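Local coordinates for protein leucyl-trna synthetase (PDB 5FOC) that probably hydrolyses mischarged aminoacyl-tRNA, as the editing domain of a class I synthetase that uses ATP to join leucine to its tRNA, at residues 7-12 with 361-366; 259-264 with 294-299; 222-227 with 240-245. The protein carries 2 engineered substitutions. One frame throughout, in Å; residues are numbered along the deposited sequence. Where two conformers were deposited one is given.

Contact 1 (7-12 with 361-366)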
loop_
_atom_site.group_PDB
_atom_site.type_symbol
_atom_site.label_atom_id
_atom_site.label_comp_id
_atom_site.label_asym_id
_atom_site.label_seq_id
_atom_site.Cartn_x
_atom_site.Cartn_y
_atom_site.Cartn_z
ATOM N N GLU A 7 6.327 -14.270 5.651
ATOM C CA GLU A 7 6.320 -13.071 6.462
ATOM C C GLU A 7 6.425 -11.882 5.474
ATOM O O GLU A 7 7.231 -11.907 4.547
ATOM C CB GLU A 7 7.467 -13.060 7.465
ATOM C CG GLU A 7 7.527 -11.783 8.278
ATOM C CD GLU A 7 8.486 -11.843 9.440
ATOM O OE1 GLU A 7 8.115 -12.437 10.470
ATOM O OE2 GLU A 7 9.621 -11.290 9.332
ATOM N N TYR A 8 5.550 -10.904 5.657
ATOM C CA TYR A 8 5.549 -9.660 4.868
ATOM C C TYR A 8 5.907 -8.533 5.806
ATOM O O TYR A 8 5.642 -8.612 7.019
ATOM C CB TYR A 8 4.167 -9.405 4.267
ATOM C CG TYR A 8 3.713 -10.460 3.288
ATOM C CD1 TYR A 8 3.125 -11.662 3.758
ATOM C CD2 TYR A 8 3.987 -10.366 1.943
ATOM C CE1 TYR A 8 2.737 -12.641 2.860
ATOM C CE2 TYR A 8 3.592 -11.322 1.031
ATOM C CZ TYR A 8 2.998 -12.498 1.524
ATOM O OH TYR A 8 2.621 -13.410 0.598
ATOM N N THR A 9 6.427 -7.428 5.235
ATOM C CA THR A 9 6.599 -6.202 5.993
ATOM C C THR A 9 5.524 -5.254 5.460
ATOM O O THR A 9 5.390 -5.111 4.269
ATOM C CB THR A 9 7.985 -5.580 5.831
ATOM O OG1 THR A 9 8.983 -6.512 6.204
ATOM C CG2 THR A 9 8.116 -4.358 6.733
ATOM N N LEU A 10 4.657 -4.838 6.344
ATOM C CA LEU A 10 3.676 -3.791 6.024
ATOM C C LEU A 10 4.267 -2.428 6.355
ATOM O O LEU A 10 4.806 -2.208 7.426
ATOM C CB LEU A 10 2.362 -3.992 6.785
ATOM C CG LEU A 10 1.732 -5.385 6.732
ATOM C CD1 LEU A 10 0.391 -5.355 7.440
ATOM C CD2 LEU A 10 1.636 -5.900 5.315
ATOM N N ILE A 11 4.173 -1.526 5.383
ATOM C CA ILE A 11 4.673 -0.154 5.524
ATOM C C ILE A 11 3.457 0.754 5.590
ATOM O O ILE A 11 2.519 0.590 4.829
ATOM C CB ILE A 11 5.603 0.188 4.348
ATOM C CG1 ILE A 11 6.844 -0.759 4.378
ATOM C CG2 ILE A 11 6.058 1.647 4.391
ATOM C CD1 ILE A 11 7.786 -0.618 3.212
ATOM N N LYS A 12 3.526 1.712 6.539
ATOM C CA LYS A 12 2.476 2.739 6.666
ATOM C C LYS A 12 2.591 3.737 5.532
ATOM O O LYS A 12 3.587 4.401 5.422
ATOM C CB LYS A 12 2.558 3.425 7.999
ATOM C CG LYS A 12 2.120 2.533 9.152
ATOM C CD LYS A 12 2.433 3.129 10.483
ATOM C CE LYS A 12 2.035 2.292 11.672
ATOM N NZ LYS A 12 2.499 2.962 12.894
ATOM N N GLN A 361 13.739 -4.714 11.137
ATOM C CA GLN A 361 13.936 -4.233 12.508
ATOM C C GLN A 361 13.665 -2.720 12.649
ATOM O O GLN A 361 12.946 -2.315 13.561
ATOM C CB GLN A 361 15.356 -4.571 13.036
ATOM C CG GLN A 361 15.583 -6.080 13.257
ATOM C CD GLN A 361 17.016 -6.438 13.630
ATOM O OE1 GLN A 361 17.849 -5.567 13.883
ATOM N NE2 GLN A 361 17.306 -7.742 13.678
ATOM N N ASN A 362 14.209 -1.907 11.734
ATOM C CA ASN A 362 14.175 -0.459 11.870
ATOM C C ASN A 362 12.776 0.018 11.610
ATOM O O ASN A 362 12.260 0.886 12.337
ATOM C CB ASN A 362 15.172 0.219 10.914
ATOM C CG ASN A 362 16.632 -0.029 11.302
ATOM O OD1 ASN A 362 16.971 -0.187 12.489
ATOM N ND2 ASN A 362 17.513 -0.044 10.301
ATOM N N ILE A 363 12.149 -0.559 10.585
ATOM C CA ILE A 363 10.778 -0.168 10.238
ATOM C C ILE A 363 9.834 -0.416 11.403
ATOM O O ILE A 363 9.038 0.475 11.746
ATOM C CB ILE A 363 10.282 -0.881 8.979
ATOM C CG1 ILE A 363 11.047 -0.343 7.771
ATOM C CG2 ILE A 363 8.751 -0.790 8.838
ATOM C CD1 ILE A 363 10.825 -1.086 6.476
ATOM N N ILE A 364 9.938 -1.597 12.027
ATOM C CA ILE A 364 9.090 -1.954 13.166
ATOM C C ILE A 364 9.402 -1.072 14.378
ATOM O O ILE A 364 8.486 -0.507 14.998
ATOM C CB ILE A 364 9.190 -3.463 13.495
ATOM C CG1 ILE A 364 8.243 -4.271 12.605
ATOM C CG2 ILE A 364 8.795 -3.755 14.947
ATOM C CD1 ILE A 364 8.267 -3.990 11.119
ATOM N N ARG A 365 10.688 -0.900 14.668
ATOM C CA ARG A 365 11.120 -0.144 15.838
ATOM C C ARG A 365 10.683 1.325 15.760
ATOM O O ARG A 365 10.292 1.881 16.759
ATOM C CB ARG A 365 12.644 -0.235 16.016
ATOM C CG ARG A 365 13.127 0.305 17.350
ATOM C CD ARG A 365 14.644 0.311 17.453
ATOM N NE ARG A 365 15.240 1.182 16.432
ATOM C CZ ARG A 365 15.890 0.784 15.330
ATOM N NH1 ARG A 365 16.092 -0.510 15.042
ATOM N NH2 ARG A 365 16.361 1.712 14.494
ATOM N N ASN A 366 10.722 1.902 14.555
ATOM C CA ASN A 366 10.320 3.299 14.305
ATOM C C ASN A 366 8.817 3.474 14.162
ATOM O O ASN A 366 8.366 4.581 13.909
ATOM C CB ASN A 366 11.009 3.838 13.034
ATOM C CG ASN A 366 12.513 4.033 13.199
ATOM O OD1 ASN A 366 13.021 4.140 14.301
ATOM N ND2 ASN A 366 13.224 4.126 12.076
#

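Contact 2 (259-264 with 294-299)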
loop_
_atom_site.group_PDB
_atom_site.type_symbol
_atom_site.label_atom_id
_atom_site.label_comp_id
_atom_site.label_asym_id
_atom_site.label_seq_id
_atom_site.Cartn_x
_atom_site.Cartn_y
_atom_site.Cartn_z
ATOM N N SER A 259 10.235 1.085 -8.835
ATOM C CA SER A 259 10.457 0.718 -10.224
ATOM C C SER A 259 11.914 0.467 -10.595
ATOM O O SER A 259 12.195 -0.271 -11.550
ATOM C CB SER A 259 9.790 1.677 -11.191
ATOM O OG SER A 259 10.297 2.979 -10.956
ATOM N N SER A 260 12.835 0.998 -9.808
ATOM C CA SER A 260 14.251 0.750 -10.023
ATOM C C SER A 260 14.645 -0.677 -9.722
ATOM O O SER A 260 15.514 -1.168 -10.383
ATOM C CB SER A 260 15.115 1.670 -9.150
ATOM O OG SER A 260 14.735 1.628 -7.801
ATOM N N ASP A 261 14.028 -1.242 -8.692
ATOM C CA ASP A 261 14.524 -2.498 -8.090
ATOM C C ASP A 261 13.624 -3.686 -8.261
ATOM O O ASP A 261 13.998 -4.828 -7.793
ATOM C CB ASP A 261 14.729 -2.254 -6.628
ATOM C CG ASP A 261 15.832 -1.218 -6.354
ATOM O OD1 ASP A 261 16.783 -1.103 -7.164
ATOM O OD2 ASP A 261 15.769 -0.598 -5.275
ATOM N N SER A 262 12.509 -3.516 -8.945
ATOM C CA SER A 262 11.540 -4.581 -9.174
ATOM C C SER A 262 11.100 -4.567 -10.620
ATOM O O SER A 262 10.663 -3.534 -11.128
ATOM C CB SER A 262 10.336 -4.441 -8.271
ATOM O OG SER A 262 9.207 -5.112 -8.796
ATOM N N THR A 263 11.233 -5.701 -11.307
ATOM C CA THR A 263 10.868 -5.789 -12.712
ATOM C C THR A 263 9.363 -5.680 -12.923
ATOM O O THR A 263 8.938 -5.084 -13.917
ATOM C CB THR A 263 11.435 -7.051 -13.368
ATOM O OG1 THR A 263 12.856 -6.997 -13.279
ATOM C CG2 THR A 263 11.041 -7.139 -14.812
ATOM N N ASP A 264 8.551 -6.204 -12.014
ATOM C CA ASP A 264 7.113 -6.101 -12.189
ATOM C C ASP A 264 6.684 -4.638 -12.018
ATOM O O ASP A 264 5.889 -4.134 -12.832
ATOM C CB ASP A 264 6.270 -7.023 -11.296
ATOM C CG ASP A 264 6.634 -6.982 -9.865
ATOM O OD1 ASP A 264 7.791 -6.669 -9.495
ATOM O OD2 ASP A 264 5.739 -7.320 -9.070
ATOM N N SER A 294 12.539 6.580 -9.212
ATOM C CA SER A 294 12.786 5.632 -8.123
ATOM C C SER A 294 14.283 5.475 -7.906
ATOM O O SER A 294 14.967 5.045 -8.809
ATOM C CB SER A 294 12.207 4.332 -8.566
ATOM O OG SER A 294 12.559 3.296 -7.609
ATOM N N GLU A 295 14.790 5.881 -6.744
ATOM C CA GLU A 295 16.198 5.818 -6.463
ATOM C C GLU A 295 16.518 4.322 -6.208
ATOM O O GLU A 295 15.941 3.758 -5.328
ATOM C CB GLU A 295 16.550 6.613 -5.224
ATOM C CG GLU A 295 18.034 6.705 -4.945
ATOM C CD GLU A 295 18.760 7.646 -5.875
ATOM O OE1 GLU A 295 18.229 8.767 -6.157
ATOM O OE2 GLU A 295 19.860 7.246 -6.330
ATOM N N SER A 296 17.403 3.766 -7.010
ATOM C CA SER A 296 17.767 2.323 -6.885
ATOM C C SER A 296 18.509 2.106 -5.574
ATOM O O SER A 296 19.449 2.849 -5.213
ATOM C CB SER A 296 18.622 1.905 -8.062
ATOM O OG SER A 296 18.823 0.488 -8.042
ATOM N N CYS A 297 18.049 1.099 -4.833
ATOM C CA CYS A 297 18.585 0.752 -3.514
ATOM C C CYS A 297 19.572 -0.433 -3.537
ATOM O O CYS A 297 20.279 -0.600 -2.568
ATOM C CB CYS A 297 17.443 0.418 -2.528
ATOM S SG CYS A 297 16.362 1.863 -2.281
ATOM N N ILE A 298 19.644 -1.108 -4.676
ATOM C CA ILE A 298 20.349 -2.419 -4.748
ATOM C C ILE A 298 21.151 -2.492 -6.042
ATOM O O ILE A 298 20.595 -2.339 -7.130
ATOM C CB ILE A 298 19.391 -3.639 -4.690
ATOM C CG1 ILE A 298 18.609 -3.676 -3.375
ATOM C CG2 ILE A 298 20.202 -4.968 -4.758
ATOM C CD1 ILE A 298 17.456 -4.647 -3.334
ATOM N N GLU A 299 22.438 -2.817 -5.913
ATOM C CA GLU A 299 23.271 -3.080 -7.069
ATOM C C GLU A 299 23.671 -4.569 -7.086
ATOM O O GLU A 299 23.866 -5.194 -6.041
ATOM C CB GLU A 299 24.503 -2.202 -7.113
ATOM C CG GLU A 299 25.505 -2.354 -5.994
ATOM C CD GLU A 299 26.806 -1.639 -6.294
ATOM O OE1 GLU A 299 26.880 -0.919 -7.315
ATOM O OE2 GLU A 299 27.751 -1.777 -5.499
HETATM O O HOH W 1 18.393 -2.731 -8.553
#

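Contact 3 (222-227 with 240-245)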
loop_
_atom_site.group_PDB
_atom_site.type_symbol
_atom_site.label_atom_id
_atom_site.label_comp_id
_atom_site.label_asym_id
_atom_site.label_seq_id
_atom_site.Cartn_x
_atom_site.Cartn_y
_atom_site.Cartn_z
ATOM N N HIS A 222 -11.166 4.267 -7.262
ATOM C CA HIS A 222 -11.494 5.561 -6.676
ATOM C C HIS A 222 -10.359 6.226 -5.948
ATOM O O HIS A 222 -10.369 7.472 -5.725
ATOM C CB HIS A 222 -12.691 5.456 -5.781
ATOM C CG HIS A 222 -13.910 5.039 -6.507
ATOM N ND1 HIS A 222 -14.410 5.743 -7.575
ATOM C CD2 HIS A 222 -14.702 3.947 -6.373
ATOM C CE1 HIS A 222 -15.491 5.149 -8.029
ATOM N NE2 HIS A 222 -15.667 4.035 -7.338
ATOM N N PHE A 223 -9.342 5.466 -5.610
ATOM C CA PHE A 223 -8.146 5.984 -4.960
ATOM C C PHE A 223 -7.006 6.329 -5.903
ATOM O O PHE A 223 -6.002 6.923 -5.463
ATOM C CB PHE A 223 -7.631 5.003 -3.937
ATOM C CG PHE A 223 -8.600 4.670 -2.836
ATOM C CD1 PHE A 223 -9.149 5.653 -2.011
ATOM C CD2 PHE A 223 -8.918 3.343 -2.554
ATOM C CE1 PHE A 223 -9.995 5.305 -0.967
ATOM C CE2 PHE A 223 -9.775 3.006 -1.527
ATOM C CZ PHE A 223 -10.301 3.963 -0.724
ATOM N N VAL A 224 -7.145 5.928 -7.173
ATOM C CA VAL A 224 -6.103 6.162 -8.156
ATOM C C VAL A 224 -5.904 7.663 -8.306
ATOM O O VAL A 224 -6.845 8.417 -8.468
ATOM C CB VAL A 224 -6.385 5.450 -9.495
ATOM C CG1 VAL A 224 -5.388 5.829 -10.573
ATOM C CG2 VAL A 224 -6.278 3.935 -9.248
ATOM N N GLY A 225 -4.652 8.069 -8.172
ATOM C CA GLY A 225 -4.269 9.515 -8.272
ATOM C C GLY A 225 -4.068 10.216 -6.929
ATOM O O GLY A 225 -3.462 11.292 -6.860
ATOM N N LEU A 226 -4.594 9.657 -5.829
ATOM C CA LEU A 226 -4.306 10.168 -4.510
ATOM C C LEU A 226 -2.818 10.200 -4.258
ATOM O O LEU A 226 -2.072 9.281 -4.639
ATOM C CB LEU A 226 -4.920 9.338 -3.387
ATOM C CG LEU A 226 -6.364 9.470 -2.983
ATOM C CD1 LEU A 226 -6.645 8.580 -1.772
ATOM C CD2 LEU A 226 -6.641 10.902 -2.592
ATOM N N GLU A 227 -2.386 11.227 -3.556
ATOM C CA GLU A 227 -0.980 11.375 -3.211
ATOM C C GLU A 227 -0.761 10.708 -1.854
ATOM O O GLU A 227 -1.503 10.931 -0.899
ATOM C CB GLU A 227 -0.624 12.912 -3.206
ATOM C CG GLU A 227 0.870 13.122 -2.998
ATOM C CD GLU A 227 1.264 14.593 -2.846
ATOM O OE1 GLU A 227 0.399 15.353 -2.415
ATOM O OE2 GLU A 227 2.423 14.931 -3.108
ATOM N N ILE A 240 -1.060 7.082 -6.122
ATOM C CA ILE A 240 -1.657 5.729 -6.258
ATOM C C ILE A 240 -1.871 5.434 -7.737
ATOM O O ILE A 240 -2.587 6.175 -8.434
ATOM C CB ILE A 240 -2.932 5.547 -5.462
ATOM C CG1 ILE A 240 -2.623 5.693 -3.996
ATOM C CG2 ILE A 240 -3.534 4.154 -5.715
ATOM C CD1 ILE A 240 -3.770 5.612 -3.027
ATOM N N LEU A 241 -1.342 4.294 -8.218
ATOM C CA LEU A 241 -1.495 3.855 -9.572
ATOM C C LEU A 241 -2.143 2.465 -9.649
ATOM O O LEU A 241 -1.999 1.723 -8.699
ATOM C CB LEU A 241 -0.148 3.784 -10.268
ATOM C CG LEU A 241 0.716 5.032 -10.451
ATOM C CD1 LEU A 241 1.972 4.661 -11.207
ATOM C CD2 LEU A 241 -0.063 6.066 -11.227
ATOM N N PRO A 242 -2.831 2.167 -10.737
ATOM C CA PRO A 242 -3.508 0.866 -10.858
ATOM C C PRO A 242 -2.596 -0.260 -11.341
ATOM O O PRO A 242 -1.878 -0.114 -12.301
ATOM C CB PRO A 242 -4.598 1.146 -11.865
ATOM C CG PRO A 242 -3.978 2.153 -12.780
ATOM C CD PRO A 242 -3.173 3.055 -11.874
ATOM N N MET A 243 -2.686 -1.412 -10.642
ATOM C CA MET A 243 -1.958 -2.622 -11.036
ATOM C C MET A 243 -2.956 -3.762 -10.918
ATOM O O MET A 243 -3.309 -4.168 -9.813
ATOM C CB MET A 243 -0.744 -2.806 -10.161
ATOM C CG MET A 243 0.056 -4.100 -10.426
ATOM S SD MET A 243 1.439 -4.348 -9.278
ATOM C CE MET A 243 2.867 -3.983 -10.270
ATOM N N THR A 244 -3.464 -4.220 -12.072
ATOM C CA THR A 244 -4.528 -5.247 -12.105
ATOM C C THR A 244 -4.055 -6.629 -11.745
ATOM O O THR A 244 -4.895 -7.496 -11.548
ATOM C CB THR A 244 -5.221 -5.322 -13.476
ATOM O OG1 THR A 244 -4.267 -5.660 -14.509
ATOM C CG2 THR A 244 -5.885 -3.999 -13.757
ATOM N N THR A 245 -2.741 -6.833 -11.668
ATOM C CA THR A 245 -2.158 -8.182 -11.386
ATOM C C THR A 245 -2.027 -8.417 -9.890
ATOM O O THR A 245 -1.687 -9.514 -9.476
ATOM C CB THR A 245 -0.757 -8.301 -11.991
ATOM O OG1 THR A 245 0.001 -7.118 -11.618
ATOM C CG2 THR A 245 -0.841 -8.390 -13.472
#

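Contact 1 (7-12 with 361-366)
Ile-363 on helix 352-365 lays its CG2 methyl against the CG2 methyl of Thr-9, 4.2 Å away, where a helix packs over the large mixed sheet of the editing domain. The sheet supplies strand 7-15, which carries Thr-9 and Ile-11; the axes of the two short segments pass 9.7 Å apart and run at 47° to each other. CG2 of each branched side chain lies anti to the backbone N, and the two side chains cross obliquely. In Thr-9 this follows from OG1 sitting beside the N (chi1 -57°), so it is the methyl of Thr-9, not OG1, that meets the helix. Ile-363 extends further along the strand with its longer branch, whose CD1 comes 4.5 Å from CD1 of Ile-11, so one isoleucine spans two residues of the strand through separate branches. From the next helical position Ile-364 folds in its CD1, which reaches CG2 of Thr-9 at 4.4 Å. Strand 7-15 is itself flanked by strands 120-127 and 369-373, and a salt bridge joins Glu-7 to Lys-360 of the same helix. On the helix, NH1 and NH2 of Arg-365 grip one oxygen of Asn-362 end-on, with OD1 2.7 Å from NH1.

Contact 2 (259-264 with 294-299)
The carboxylate of Asp-261 receives two donors from segment 294-299, one on each oxygen. The hydroxyl of Ser-296 gives its proton to Asp-261 OD1, with OG 2.7 Å from that oxygen, while the backbone N of Cys-297 bonds to Asp-261 OD2 at 2.9 Å and nearly straight, 161° at the hydrogen. Each oxygen uses its syn lone pair, so this two-pronged grip holds the flat group against the backbone at Ser-296 and Cys-297. CG of Asp-261 stands beside its own backbone N, chi1 -65°, which carries the carboxylate across to segment 294-299. Water 1 adds a third link, donating to Asp-261 OD1 and to Ile-298 O, each 2.7 Å from the water. One residue earlier, the backbone N of Ser-260 bonds to Ser-294 OG at 3.2 Å, and Ser-260 OG lies 2.7 Å from the same Ser-294 OG, the two hydroxyls meeting tip to tip. Beside them, Ser-259 OG rests 3.3 Å from CB of Ser-294. A second shell steadies these serines: Gly-135 O holds Ser-294 OG, Asn-137 holds Ser-259 OG and Asn-306 N bonds to Ser-296 OG. Two loops of the editing domain are thus joined by buried side-chain-to-backbone and side-chain-to-side-chain hydrogen bonds. They connect the lead-in to helix 263-274, with Ser-262 at the N-cap position, to the approach of strand 298-299, which pairs antiparallel with strand 341-342, and Ile-298 also packs against helix 325-339.

Contact 3 (222-227 with 240-245)
The carbonyl oxygen of Ile-240 is met by two groups of segment 222-227. The backbone N of Gly-225 donates to Ile-240 O at 2.8 Å, in the carbonyl plane and on a lone pair, and the CA of Val-224 adds a weaker CH contact to the same oxygen. Ile-240 returns a bond through its own N, 2.8 Å from Leu-226 O and nearly along the C=O axis of that acceptor. Gly-225 and Leu-226 thus stand together opposite the single residue Ile-240, the pattern of a G1 beta bulge. It is joined, as such bulges often are, to a type II turn from Phe-223 to Leu-226, closed by Leu-226 N bonding to Phe-223 O. Gly-225 takes the third turn position with a phi of 100°, where a CB would press on the carbonyl oxygen of Val-224. The bulge leads into strand 227-229, antiparallel to strand 238-242. Ile-240 turns its side chain against the turn, close to Phe-223 O: CG1 lies beside its backbone N, chi1 -63°, and the extended branch brings CD1 to 3.9 Å from CB of Leu-226 and 4.0 Å from CB of Phe-223. CB of Ile-240 sits 3.4 Å from Phe-223 O, the carbonyl that closes the turn. Further along, Val-224 CG1 meets the ring of Pro-242 at CD, 3.8 Å away, the two side chains crossing at about a right angle. Leu-226 also faces helix 18-35, and the ring of Phe-223 stacks edge-to-face with Phe-123.

The three contacts occupy separate parts of the one editing domain, with centres 19 to 22 Å apart. Along the chain the segments of contact 1 come near the two ends, and between them contact 3 closes before contact 2 opens. Contacts 1 and 3 lie on opposite sides of the chain's centre yet reach the same mixed sheet, through strands 7-15 and 238-242. Contact 2 leads into helix 263-274 and strand 298-299, the latter in a separate two-stranded sheet with 341-342; it touches contact 3 by packing, Met-243 CE lying 4.0 Å from Asp-264 O. Contact 1 thus joins the two terminal regions, contact 3 a turn to a nearby strand, and contact 2 two loops.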